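Local structure of type II restriction enzyme SfiI (2EZV) at residues D[116-124]-D[185-193]; D[201-209]-D[219-227]. The protein cuts double-stranded DNA as a type II restriction endonuclease, recognising the sequence 5'-GGCCN(5)GGCC-3' and cleaving within the five-base spacer to leave terminal 5'-phosphates. All coordinates share one frame; numbering follows the deposited sequence.

Interaction 1. Residues D[116-124]-D[185-193]; sequences QLPMDAEFR and SLPHARLKQ
Leu186 meets the ring of Pro118 obliquely: its CB lies 3.6 Å from Pro118 CG, and its CD1 touches Pro118 CG and CD. The ring of Pro187 then packs on the end of Met119, with Pro187 CG 3.5 Å from Met119 CE. That methyl also adjoins the carbonyl oxygens of Pro187 and His188; the bend of the thioether chain at chi3 (71°) turns CE toward these two carbonyls. Ala189 and Met119 are the nearest pair of CA atoms, 4.3 Å apart, and Ala189 CB rests against Pro118 O at 3.6 Å. Beyond the N-cap residue Leu191, Lys192 passes Met119 SD with its CA and CB and runs on extended to CE, where a bend at the last torsion (chi4 49°) brings the ammonium to Asp120 and Glu122. Lys192 NZ there donates to Asp120 O (3.0 Å) from above the carbonyl plane and forms a salt bridge with Glu122 OE1 (3.0 Å), met 69° out of the carboxylate plane; Asn196 O is a third acceptor. Around this contact, strand 151-167 lies against Pro118 and Leu186, helix 10-41 against Leu191, and strand 131-134 pairs with strand 121-124.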
# COMPACT_ATOMS: atom_id res chain seq x y z
N GLN D 116 25.72 11.95 6.55
CA GLN D 116 24.47 12.65 6.30
C GLN D 116 24.71 13.96 5.54
O GLN D 116 23.77 14.57 5.06
CB GLN D 116 23.76 12.95 7.62
CG GLN D 116 23.64 11.73 8.53
CD GLN D 116 23.06 12.06 9.91
OE1 GLN D 116 23.50 12.99 10.58
NE2 GLN D 116 22.07 11.28 10.33
N LEU D 117 25.98 14.37 5.44
CA LEU D 117 26.35 15.60 4.75
C LEU D 117 26.21 15.42 3.23
O LEU D 117 26.91 14.61 2.62
CB LEU D 117 27.80 15.98 5.09
CG LEU D 117 28.20 17.46 5.19
CD1 LEU D 117 29.70 17.59 4.93
CD2 LEU D 117 27.43 18.30 4.19
N PRO D 118 25.30 16.19 2.60
CA PRO D 118 25.02 16.15 1.15
C PRO D 118 26.10 16.71 0.22
O PRO D 118 26.27 16.22 -0.89
CB PRO D 118 23.71 16.95 1.04
CG PRO D 118 23.10 16.83 2.42
CD PRO D 118 24.30 17.01 3.30
N MET D 119 26.80 17.75 0.66
CA MET D 119 27.86 18.35 -0.16
C MET D 119 29.11 18.67 0.66
O MET D 119 29.03 18.80 1.88
CB MET D 119 27.36 19.65 -0.81
CG MET D 119 26.89 20.68 0.20
SD MET D 119 26.62 22.28 -0.57
CE MET D 119 25.13 21.95 -1.54
N ASP D 120 30.26 18.78 -0.00
CA ASP D 120 31.50 19.10 0.69
C ASP D 120 31.32 20.41 1.46
O ASP D 120 30.77 21.37 0.92
CB ASP D 120 32.66 19.26 -0.29
CG ASP D 120 32.90 18.03 -1.13
OD1 ASP D 120 32.62 16.91 -0.65
OD2 ASP D 120 33.38 18.18 -2.27
N ALA D 121 31.78 20.44 2.70
CA ALA D 121 31.63 21.63 3.53
C ALA D 121 32.95 22.32 3.83
O ALA D 121 34.02 21.73 3.73
CB ALA D 121 30.93 21.26 4.83
N GLU D 122 32.85 23.59 4.22
CA GLU D 122 34.00 24.41 4.55
C GLU D 122 33.50 25.71 5.18
O GLU D 122 32.62 26.38 4.65
CB GLU D 122 34.82 24.72 3.29
CG GLU D 122 34.06 25.49 2.23
CD GLU D 122 34.66 25.32 0.84
OE1 GLU D 122 34.67 24.17 0.34
OE2 GLU D 122 35.11 26.32 0.25
N PHE D 123 34.07 26.06 6.33
CA PHE D 123 33.68 27.27 7.04
C PHE D 123 34.83 27.70 7.95
O PHE D 123 35.85 27.00 8.04
CB PHE D 123 32.42 27.00 7.87
CG PHE D 123 32.57 25.88 8.86
CD1 PHE D 123 32.82 26.15 10.21
CD2 PHE D 123 32.49 24.55 8.45
CE1 PHE D 123 32.99 25.12 11.13
CE2 PHE D 123 32.66 23.51 9.36
CZ PHE D 123 32.91 23.79 10.70
N ARG D 124 34.69 28.84 8.61
CA ARG D 124 35.74 29.30 9.50
C ARG D 124 35.29 29.17 10.94
O ARG D 124 34.25 29.71 11.33
CB ARG D 124 36.10 30.75 9.19
N SER D 185 15.77 21.13 4.08
CA SER D 185 16.12 20.58 2.78
C SER D 185 17.55 21.01 2.50
O SER D 185 17.83 22.20 2.31
CB SER D 185 15.18 21.15 1.70
OG SER D 185 15.54 20.71 0.40
N LEU D 186 18.47 20.05 2.51
CA LEU D 186 19.87 20.37 2.26
C LEU D 186 20.17 20.23 0.78
O LEU D 186 19.92 19.19 0.18
CB LEU D 186 20.78 19.46 3.07
CG LEU D 186 20.58 19.58 4.59
CD1 LEU D 186 21.66 18.78 5.30
CD2 LEU D 186 20.61 21.04 5.02
N PRO D 187 20.72 21.29 0.19
CA PRO D 187 21.06 21.30 -1.23
C PRO D 187 21.97 20.18 -1.71
O PRO D 187 22.96 19.83 -1.06
CB PRO D 187 21.65 22.70 -1.44
CG PRO D 187 22.19 23.05 -0.08
CD PRO D 187 21.12 22.55 0.84
N HIS D 188 21.62 19.62 -2.86
CA HIS D 188 22.38 18.55 -3.47
C HIS D 188 23.81 19.03 -3.77
O HIS D 188 24.06 20.23 -3.94
CB HIS D 188 21.69 18.12 -4.77
CG HIS D 188 22.33 16.95 -5.45
ND1 HIS D 188 23.47 17.07 -6.20
CD2 HIS D 188 21.98 15.65 -5.49
CE1 HIS D 188 23.80 15.88 -6.69
NE2 HIS D 188 22.91 15.00 -6.27
N ALA D 189 24.74 18.09 -3.81
CA ALA D 189 26.14 18.39 -4.08
C ALA D 189 26.31 19.34 -5.27
O ALA D 189 27.09 20.29 -5.21
CB ALA D 189 26.91 17.09 -4.33
N ARG D 190 25.58 19.09 -6.36
CA ARG D 190 25.66 19.92 -7.56
C ARG D 190 25.47 21.41 -7.30
O ARG D 190 25.82 22.24 -8.15
CB ARG D 190 24.61 19.50 -8.59
CG ARG D 190 24.97 18.32 -9.46
CD ARG D 190 23.93 18.19 -10.57
NE ARG D 190 23.97 19.36 -11.44
CZ ARG D 190 23.02 19.69 -12.31
NH1 ARG D 190 21.94 18.94 -12.44
NH2 ARG D 190 23.17 20.77 -13.07
N LEU D 191 24.91 21.73 -6.14
CA LEU D 191 24.63 23.11 -5.76
C LEU D 191 25.67 23.75 -4.85
O LEU D 191 25.42 24.82 -4.27
CB LEU D 191 23.25 23.18 -5.09
CG LEU D 191 22.08 22.71 -5.97
CD1 LEU D 191 20.84 22.50 -5.12
CD2 LEU D 191 21.84 23.74 -7.06
N LYS D 192 26.83 23.12 -4.72
CA LYS D 192 27.87 23.66 -3.85
C LYS D 192 28.26 25.10 -4.16
O LYS D 192 28.28 25.94 -3.26
CB LYS D 192 29.12 22.77 -3.90
CG LYS D 192 30.25 23.30 -3.03
CD LYS D 192 31.32 22.26 -2.78
CE LYS D 192 32.45 22.86 -1.96
NZ LYS D 192 31.95 23.59 -0.76
N GLN D 193 28.57 25.39 -5.42
CA GLN D 193 28.96 26.74 -5.81
C GLN D 193 27.95 27.79 -5.34
O GLN D 193 28.33 28.91 -4.99
CB GLN D 193 29.13 26.81 -7.33

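Interaction 2. Residues D[201-209]-D[219-227]; sequences TSFFGAGKH and IRVYFDRLK. With nucleotides of chain B; nucleotides of chain A.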
# COMPACT_ATOMS: atom_id res chain seq x y z
N THR D 201 31.19 31.89 3.36
CA THR D 201 29.87 31.87 2.75
C THR D 201 29.30 30.46 2.92
O THR D 201 29.59 29.57 2.11
CB THR D 201 29.93 32.21 1.24
OG1 THR D 201 30.52 33.50 1.07
CG2 THR D 201 28.54 32.21 0.64
N SER D 202 28.52 30.26 3.97
CA SER D 202 27.92 28.95 4.24
C SER D 202 26.99 28.98 5.46
O SER D 202 26.94 29.97 6.20
CB SER D 202 29.01 27.93 4.52
OG SER D 202 29.47 28.07 5.86
N PHE D 203 26.26 27.89 5.66
CA PHE D 203 25.37 27.76 6.80
C PHE D 203 25.88 26.68 7.74
O PHE D 203 25.18 26.25 8.66
CB PHE D 203 23.93 27.45 6.36
CG PHE D 203 23.82 26.40 5.29
CD1 PHE D 203 23.31 26.71 4.04
CD2 PHE D 203 24.23 25.09 5.54
CE1 PHE D 203 23.21 25.74 3.05
CE2 PHE D 203 24.13 24.12 4.55
CZ PHE D 203 23.62 24.45 3.30
N PHE D 204 27.12 26.25 7.52
CA PHE D 204 27.75 25.23 8.35
C PHE D 204 28.37 25.83 9.61
O PHE D 204 28.56 27.05 9.70
CB PHE D 204 28.82 24.50 7.54
CG PHE D 204 28.26 23.66 6.43
CD1 PHE D 204 28.70 23.84 5.12
CD2 PHE D 204 27.29 22.70 6.68
CE1 PHE D 204 28.18 23.07 4.08
CE2 PHE D 204 26.77 21.92 5.66
CZ PHE D 204 27.21 22.11 4.35
N GLY D 205 28.67 24.98 10.58
CA GLY D 205 29.26 25.45 11.83
C GLY D 205 30.14 24.40 12.50
O GLY D 205 30.34 23.31 11.97
N ALA D 206 30.68 24.74 13.67
CA ALA D 206 31.54 23.81 14.39
C ALA D 206 30.75 22.57 14.83
O ALA D 206 29.64 22.68 15.35
CB ALA D 206 32.14 24.50 15.61
N GLY D 207 31.35 21.40 14.60
CA GLY D 207 30.71 20.15 14.97
C GLY D 207 30.44 20.01 16.46
O GLY D 207 31.00 20.73 17.28
N LYS D 208 29.57 19.06 16.81
CA LYS D 208 29.21 18.83 18.21
C LYS D 208 30.19 17.86 18.86
O LYS D 208 30.08 17.53 20.04
CB LYS D 208 27.78 18.27 18.29
CG LYS D 208 27.29 17.96 19.70
CD LYS D 208 25.90 17.35 19.67
CE LYS D 208 24.82 18.40 19.82
NZ LYS D 208 24.66 18.80 21.25
N HIS D 209 31.17 17.41 18.08
CA HIS D 209 32.18 16.48 18.57
C HIS D 209 33.17 17.20 19.47
O HIS D 209 33.24 18.43 19.49
CB HIS D 209 32.94 15.86 17.40
CG HIS D 209 33.71 16.85 16.59
ND1 HIS D 209 33.10 17.83 15.83
CD2 HIS D 209 35.04 17.02 16.41
CE1 HIS D 209 34.02 18.55 15.22
NE2 HIS D 209 35.21 18.08 15.56
N ILE D 219 29.61 17.98 11.89
CA ILE D 219 29.38 19.33 11.39
C ILE D 219 27.99 19.81 11.80
O ILE D 219 27.11 19.00 12.09
CB ILE D 219 29.51 19.38 9.85
CG1 ILE D 219 29.54 20.83 9.37
CG2 ILE D 219 28.33 18.67 9.22
CD1 ILE D 219 30.02 20.98 7.93
N ARG D 220 27.81 21.12 11.82
CA ARG D 220 26.53 21.72 12.19
C ARG D 220 25.97 22.55 11.04
O ARG D 220 26.72 23.02 10.18
CB ARG D 220 26.69 22.62 13.41
CG ARG D 220 26.33 21.99 14.75
CD ARG D 220 26.06 23.09 15.78
NE ARG D 220 25.61 22.58 17.07
CZ ARG D 220 26.41 22.13 18.03
NH1 ARG D 220 27.73 22.13 17.86
NH2 ARG D 220 25.90 21.68 19.17
N VAL D 221 24.65 22.70 11.03
CA VAL D 221 23.95 23.50 10.04
C VAL D 221 23.09 24.47 10.84
O VAL D 221 22.31 24.05 11.69
CB VAL D 221 23.01 22.65 9.16
CG1 VAL D 221 22.19 23.56 8.25
CG2 VAL D 221 23.81 21.66 8.34
N TYR D 222 23.23 25.77 10.58
CA TYR D 222 22.46 26.73 11.33
C TYR D 222 21.22 27.22 10.61
O TYR D 222 21.27 27.70 9.48
CB TYR D 222 23.34 27.90 11.77
CG TYR D 222 24.25 27.52 12.92
CD1 TYR D 222 25.36 26.71 12.72
CD2 TYR D 222 23.94 27.92 14.23
CE1 TYR D 222 26.14 26.28 13.79
CE2 TYR D 222 24.72 27.50 15.31
CZ TYR D 222 25.82 26.68 15.08
OH TYR D 222 26.59 26.24 16.14
N PHE D 223 20.08 27.07 11.29
CA PHE D 223 18.80 27.46 10.74
C PHE D 223 18.80 28.85 10.10
O PHE D 223 18.58 28.98 8.90
CB PHE D 223 17.72 27.39 11.83
CG PHE D 223 17.46 25.98 12.34
CD1 PHE D 223 16.42 25.74 13.24
CD2 PHE D 223 18.25 24.91 11.93
CE1 PHE D 223 16.18 24.45 13.73
CE2 PHE D 223 18.02 23.63 12.41
CZ PHE D 223 16.98 23.40 13.31
N ASP D 224 19.06 29.87 10.91
CA ASP D 224 19.07 31.25 10.43
C ASP D 224 19.94 31.46 9.18
O ASP D 224 19.58 32.22 8.29
CB ASP D 224 19.49 32.20 11.55
CG ASP D 224 21.01 32.33 11.69
OD1 ASP D 224 21.70 31.29 11.77
OD2 ASP D 224 21.50 33.48 11.73
N ARG D 225 21.09 30.79 9.11
CA ARG D 225 21.96 30.96 7.95
C ARG D 225 21.43 30.20 6.72
O ARG D 225 21.75 30.56 5.59
CB ARG D 225 23.37 30.46 8.27
CG ARG D 225 24.22 31.46 9.04
CD ARG D 225 25.67 31.02 9.11
NE ARG D 225 26.06 30.64 10.47
CZ ARG D 225 26.91 29.66 10.75
NH1 ARG D 225 27.45 28.95 9.78
NH2 ARG D 225 27.20 29.39 12.02
N LEU D 226 20.63 29.17 6.95
CA LEU D 226 20.05 28.40 5.85
C LEU D 226 18.85 29.16 5.30
O LEU D 226 18.68 29.26 4.09
CB LEU D 226 19.60 27.01 6.34
CG LEU D 226 18.87 26.10 5.35
CD1 LEU D 226 19.78 25.72 4.18
CD2 LEU D 226 18.41 24.85 6.08
N LYS D 227 18.03 29.69 6.19
CA LYS D 227 16.85 30.45 5.80
C LYS D 227 17.24 31.71 5.03
O LYS D 227 16.50 32.17 4.15
CB LYS D 227 16.03 30.85 7.03
CG LYS D 227 14.69 31.48 6.67
CD LYS D 227 13.94 32.00 7.89
CE LYS D 227 14.54 33.29 8.42
NZ LYS D 227 13.75 33.85 9.54
P DG B 6 35.76 24.91 19.29
OP1 DG B 6 37.08 25.60 19.36
OP2 DG B 6 35.41 24.14 18.07
O5' DG B 6 35.66 23.97 20.57
C5' DG B 6 34.51 24.02 21.41
C4' DG B 6 34.46 22.87 22.39
O4' DG B 6 33.07 22.69 22.75
C3' DG B 6 34.90 21.52 21.80
O3' DG B 6 35.08 20.60 22.89
C2' DG B 6 33.62 21.03 21.15
C1' DG B 6 32.60 21.47 22.19
N9 DG B 6 31.21 21.63 21.78
C8 DG B 6 30.70 21.68 20.51
N7 DG B 6 29.40 21.74 20.49
C5 DG B 6 29.03 21.75 21.83
C6 DG B 6 27.75 21.80 22.44
O6 DG B 6 26.64 21.85 21.90
N1 DG B 6 27.84 21.80 23.83
C2 DG B 6 29.01 21.74 24.54
N2 DG B 6 28.90 21.74 25.88
N3 DG B 6 30.21 21.69 23.98
C4 DG B 6 30.14 21.70 22.64
P DG B 5 31.23 28.35 15.55
OP1 DG B 5 32.11 28.93 14.50
OP2 DG B 5 30.38 27.19 15.21
O5' DG B 5 32.16 27.94 16.78
C5' DG B 5 31.56 27.66 18.03
C4' DG B 5 32.60 27.28 19.06
O4' DG B 5 31.88 27.10 20.30
C3' DG B 5 33.36 25.97 18.83
O3' DG B 5 34.62 26.03 19.54
C2' DG B 5 32.41 24.95 19.44
C1' DG B 5 31.79 25.72 20.61
N9 DG B 5 30.38 25.44 20.86
C8 DG B 5 29.37 25.30 19.94
N7 DG B 5 28.20 25.10 20.49
C5 DG B 5 28.45 25.10 21.85
C6 DG B 5 27.57 24.93 22.96
O6 DG B 5 26.35 24.74 22.96
N1 DG B 5 28.26 25.01 24.17
C2 DG B 5 29.62 25.21 24.30
N2 DG B 5 30.10 25.25 25.55
N3 DG B 5 30.44 25.37 23.28
C4 DG B 5 29.80 25.30 22.09
P DG A 15 18.96 17.14 23.75
OP1 DG A 15 17.50 16.87 23.80
OP2 DG A 15 19.47 18.28 22.95
O5' DG A 15 19.48 17.28 25.25
C5' DG A 15 19.35 16.20 26.17
C4' DG A 15 20.21 16.42 27.40
O4' DG A 15 21.61 16.38 27.03
C3' DG A 15 20.00 17.79 28.03
O3' DG A 15 20.27 17.73 29.44
C2' DG A 15 21.01 18.65 27.30
C1' DG A 15 22.18 17.69 27.14
N9 DG A 15 23.03 17.92 25.97
C8 DG A 15 22.61 18.06 24.67
N7 DG A 15 23.60 18.25 23.84
C5 DG A 15 24.73 18.25 24.63
C6 DG A 15 26.10 18.41 24.28
O6 DG A 15 26.60 18.60 23.17
N1 DG A 15 26.93 18.34 25.40
C2 DG A 15 26.50 18.14 26.69
N2 DG A 15 27.46 18.10 27.62
N3 DG A 15 25.22 17.98 27.03
C4 DG A 15 24.40 18.05 25.96
O HOH W 1 28.97 25.07 15.87
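Arg220 runs past the carbonyl of Ala206 to the bound DNA. Its CB, CG and CD pass Ala206 O, CG approaching to 3.4 Å, and the chain stays extended to NE. Arg220 NH1 donates in the guanidinium plane to Ala206 O (3.2 Å) and also to N7 of DG6 of chain B (3.1 Å), while Arg220 NH2 bonds O6 of the same base (2.8 Å). This is the bidentate arginine-guanine pairing of major-groove recognition, and the protein carbonyl gripping NH1 fixes the group's rotation. A lysine in its place would probably lose the paired reading of N7 and O6 and leave Ala206 O without its guanidinium partner. Lys208 crosses Arg220 obliquely and puts its NZ 2.7 Å from O6 of DG15 of chain A. Arg220 stands on the central strand of a three-stranded antiparallel sheet (110-112, 219-221, 204-206), Lys208 in the loop after strand 204-206. Phe204 and Val221 form a non-hydrogen-bonded pair and Gly205 and Arg220 a hydrogen-bonded one, through two weak backbone bonds. Ala206 N donates to OP2 of DG5 of chain B with an N-H...O angle of 165°, and a water joins Ala206 O, Tyr222 OH and that phosphate oxygen. In helix 223-229, Leu226 CD1 makes a CH-pi contact over the Phe203 ring, 4.0 Å from its centroid, and Ile219 CD1 packs 3.5 Å from Phe204 CD2.

Overall arrangement
From the N terminus, the chain passes through segment 116-124, then builds strands 131-134, 141-145, 151-167 and 176-186 before segment 185-193 returns to close interaction 1 across a 60-residue excursion. Helix 192-195 leads on to strand 204-206, and only nine residues separate the segments of interaction 2, a short local closure. The two are in series, neither nested nor crossed. With centres 11 Å apart they still touch: Ala121 CB lies 3.3 Å from Ile219 CD1 and 3.4 Å from Phe204 CE1. Interaction 1 thus joins the chain leaving strand 176-186 of the large mixed sheet to the loop and strand 121-124, whose Ala121 packs against the DNA-reading strands of interaction 2.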